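Local coordinates for protein (tenascin) (Gallus gallus, PDB 1QR4), which is an extracellular matrix adhesion protein, here a segment of two fibronectin type III domains that spans heparin- and contactin-binding regions, at residues I101-I106 with A111-T116. Sequence-based numbering, arbitrary orientation.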
ATOM      1  N   ILE A 101      13.001   8.406  -6.934  1.00 54.33           N
ATOM      2  CA  ILE A 101      14.075   9.020  -6.184  1.00 46.97           C
ATOM      3  C   ILE A 101      15.119   9.563  -7.161  1.00 56.25           C
ATOM      4  O   ILE A 101      15.475   8.902  -8.141  1.00 64.45           O
ATOM      5  CB  ILE A 101      14.683   8.023  -5.183  1.00 28.45           C
ATOM      6  CG1 ILE A 101      15.711   8.718  -4.298  1.00 27.87           C
ATOM      7  CG2 ILE A 101      15.259   6.822  -5.904  1.00 51.04           C
ATOM      8  CD1 ILE A 101      16.270   7.819  -3.215  1.00 48.28           C
ATOM      9  N   SER A 102      15.537  10.806  -6.947  1.00 53.95           N
ATOM     10  CA  SER A 102      16.534  11.425  -7.804  1.00 48.17           C
ATOM     11  C   SER A 102      17.563  12.154  -6.959  1.00 51.55           C
ATOM     12  O   SER A 102      17.284  12.580  -5.836  1.00 47.84           O
ATOM     13  CB  SER A 102      15.881  12.385  -8.797  1.00 54.00           C
ATOM     14  OG  SER A 102      15.294  13.488  -8.138  1.00 76.93           O
ATOM     15  N   PHE A 103      18.773  12.253  -7.492  1.00 58.01           N
ATOM     16  CA  PHE A 103      19.860  12.921  -6.798  1.00 52.10           C
ATOM     17  C   PHE A 103      20.394  14.083  -7.627  1.00 69.09           C
ATOM     18  O   PHE A 103      20.370  14.046  -8.869  1.00 72.37           O
ATOM     19  CB  PHE A 103      20.966  11.922  -6.500  1.00 40.72           C
ATOM     20  CG  PHE A 103      20.506  10.764  -5.707  1.00 40.37           C
ATOM     21  CD1 PHE A 103      20.089  10.937  -4.396  1.00 42.88           C
ATOM     22  CD2 PHE A 103      20.453   9.499  -6.271  1.00 45.23           C
ATOM     23  CE1 PHE A 103      19.624   9.859  -3.649  1.00 36.03           C
ATOM     24  CE2 PHE A 103      19.985   8.412  -5.536  1.00 52.46           C
ATOM     25  CZ  PHE A 103      19.570   8.594  -4.218  1.00 31.03           C
ATOM     26  N   SER A 104      20.833  15.126  -6.926  1.00 62.30           N
ATOM     27  CA  SER A 104      21.381  16.326  -7.550  1.00 66.84           C
ATOM     28  C   SER A 104      22.263  17.070  -6.547  1.00 63.19           C
ATOM     29  O   SER A 104      22.333  16.691  -5.374  1.00 58.63           O
ATOM     30  CB  SER A 104      20.259  17.253  -8.027  1.00 70.88           C
ATOM     31  OG  SER A 104      19.641  17.913  -6.935  1.00 81.55           O
ATOM     32  N   ASP A 105      22.946  18.109  -7.032  1.00 62.20           N
ATOM     33  CA  ASP A 105      23.825  18.942  -6.222  1.00 43.98           C
ATOM     34  C   ASP A 105      24.748  18.076  -5.389  1.00 45.97           C
ATOM     35  O   ASP A 105      24.968  18.344  -4.198  1.00 34.11           O
ATOM     36  CB  ASP A 105      23.009  19.852  -5.305  1.00 28.18           C
ATOM     37  CG  ASP A 105      21.890  20.581  -6.035  1.00 59.81           C
ATOM     38  OD1 ASP A 105      21.617  20.282  -7.220  1.00 65.99           O
ATOM     39  OD2 ASP A 105      21.264  21.459  -5.404  1.00 83.64           O
ATOM     40  N   ILE A 106      25.269  17.021  -6.012  1.00 37.57           N
ATOM     41  CA  ILE A 106      26.167  16.109  -5.316  1.00 44.93           C
ATOM     42  C   ILE A 106      27.428  16.861  -4.969  1.00 48.44           C
ATOM     43  O   ILE A 106      27.728  17.884  -5.590  1.00 65.57           O
ATOM     44  CB  ILE A 106      26.555  14.901  -6.173  1.00 45.10           C
ATOM     45  CG1 ILE A 106      25.315  14.312  -6.855  1.00 60.62           C
ATOM     46  CG2 ILE A 106      27.228  13.843  -5.299  1.00 44.49           C
ATOM     47  CD1 ILE A 106      24.222  13.893  -5.904  1.00 55.36           C
ATOM     48  N   ALA A 111      24.320  16.084  -0.592  1.00 54.35           N
ATOM     49  CA  ALA A 111      23.500  15.811  -1.767  1.00 47.58           C
ATOM     50  C   ALA A 111      22.036  16.132  -1.541  1.00 47.60           C
ATOM     51  O   ALA A 111      21.498  15.932  -0.452  1.00 55.94           O
ATOM     52  CB  ALA A 111      23.649  14.362  -2.194  1.00 54.62           C
ATOM     53  N   THR A 112      21.398  16.631  -2.590  1.00 43.68           N
ATOM     54  CA  THR A 112      19.993  16.973  -2.539  1.00 52.27           C
ATOM     55  C   THR A 112      19.175  15.826  -3.124  1.00 55.47           C
ATOM     56  O   THR A 112      19.157  15.624  -4.343  1.00 57.63           O
ATOM     57  CB  THR A 112      19.692  18.282  -3.339  1.00 63.54           C
ATOM     58  OG1 THR A 112      20.293  19.402  -2.678  1.00 76.36           O
ATOM     59  CG2 THR A 112      18.180  18.532  -3.463  1.00 62.24           C
ATOM     60  N   VAL A 113      18.546  15.043  -2.245  1.00 50.33           N
ATOM     61  CA  VAL A 113      17.690  13.945  -2.678  1.00 34.70           C
ATOM     62  C   VAL A 113      16.282  14.507  -2.825  1.00 33.07           C
ATOM     63  O   VAL A 113      15.828  15.297  -2.001  1.00 38.17           O
ATOM     64  CB  VAL A 113      17.731  12.759  -1.690  1.00 36.28           C
ATOM     65  CG1 VAL A 113      17.532  13.232  -0.275  1.00 28.76           C
ATOM     66  CG2 VAL A 113      16.691  11.730  -2.073  1.00 38.38           C
ATOM     67  N   SER A 114      15.628  14.156  -3.923  1.00 30.69           N
ATOM     68  CA  SER A 114      14.283  14.632  -4.207  1.00 34.61           C
ATOM     69  C   SER A 114      13.400  13.446  -4.616  1.00 37.29           C
ATOM     70  O   SER A 114      13.912  12.389  -4.996  1.00 39.85           O
ATOM     71  CB  SER A 114      14.350  15.668  -5.323  1.00 28.44           C
ATOM     72  OG  SER A 114      13.062  16.038  -5.764  1.00 56.23           O
ATOM     73  N   TRP A 115      12.079  13.599  -4.500  1.00 42.06           N
ATOM     74  CA  TRP A 115      11.150  12.512  -4.858  1.00 42.64           C
ATOM     75  C   TRP A 115       9.827  13.018  -5.369  1.00 27.85           C
ATOM     76  O   TRP A 115       9.420  14.116  -5.042  1.00 34.85           O
ATOM     77  CB  TRP A 115      10.868  11.610  -3.652  1.00 33.45           C
ATOM     78  CG  TRP A 115      10.359  12.375  -2.483  1.00 37.25           C
ATOM     79  CD1 TRP A 115       9.063  12.690  -2.214  1.00 30.01           C
ATOM     80  CD2 TRP A 115      11.151  12.996  -1.460  1.00 35.36           C
ATOM     81  NE1 TRP A 115       8.995  13.481  -1.093  1.00 38.28           N
ATOM     82  CE2 TRP A 115      10.259  13.685  -0.607  1.00 29.53           C
ATOM     83  CE3 TRP A 115      12.527  13.041  -1.183  1.00 22.68           C
ATOM     84  CZ2 TRP A 115      10.698  14.414   0.509  1.00 37.99           C
ATOM     85  CZ3 TRP A 115      12.966  13.768  -0.070  1.00 35.04           C
ATOM     86  CH2 TRP A 115      12.049  14.444   0.759  1.00 34.18           C
ATOM     87  N   THR A 116       9.150  12.213  -6.172  1.00 43.01           N
ATOM     88  CA  THR A 116       7.859  12.633  -6.682  1.00 51.88           C
ATOM     89  C   THR A 116       6.755  12.021  -5.817  1.00 55.34           C
ATOM     90  O   THR A 116       6.680  10.805  -5.620  1.00 51.68           O
ATOM     91  CB  THR A 116       7.672  12.333  -8.197  1.00 54.18           C
ATOM     92  OG1 THR A 116       7.320  10.960  -8.394  1.00 68.02           O
ATOM     93  CG2 THR A 116       8.965  12.655  -8.964  1.00 60.99           C
TER
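Phe103 and Val113 lie side by side and point the same way from a non-hydrogen-bonded pair, the ring's CE1 coming within 3.8 Å of Val113 CG2 at an oblique slant. The ring reaches this neighbour with CG anti to its own carbonyl carbon (chi1 -57°). That same valine methyl meets Ile101 CG1 at 3.9 Å, so one branch of Val113 serves two side chains of strand 101-104. Near the turn, Ile106 CD1 reaches back to the buried Ala111 CB. Val113 and Ile101 press on Ile164 of strand 159-168, while Phe103, Ile106 and Ala111 rest on Leu180 of strand 171-181. Strands 101-104 and 111-115 are the opening A-B hairpin of a fibronectin type III sandwich, continued by strand 148-151 and facing the four-stranded sheet. Replacing Phe103 by an alanine would probably open a gap between Val113 and Leu180. Along the backbone, Ser102 and Ser114 exchange two nearly straight bonds, N to O 3.0 Å each way. Between Ser104 and Thr112 the pairing is uneven: Thr112 N gives a good bond to Ser104 O (2.9 Å), but Ser104 N to Thr112 O is weak and bent to 134°. The other face is polar and looser. Ser102 OG stands 3.7 Å from Ser114 CB, and Ser114 OG turns instead to the carbonyl of Thr147. At the turn end of this face, the exposed Asp105 brings OD2 no nearer than 3.6 Å to Thr112 OG1.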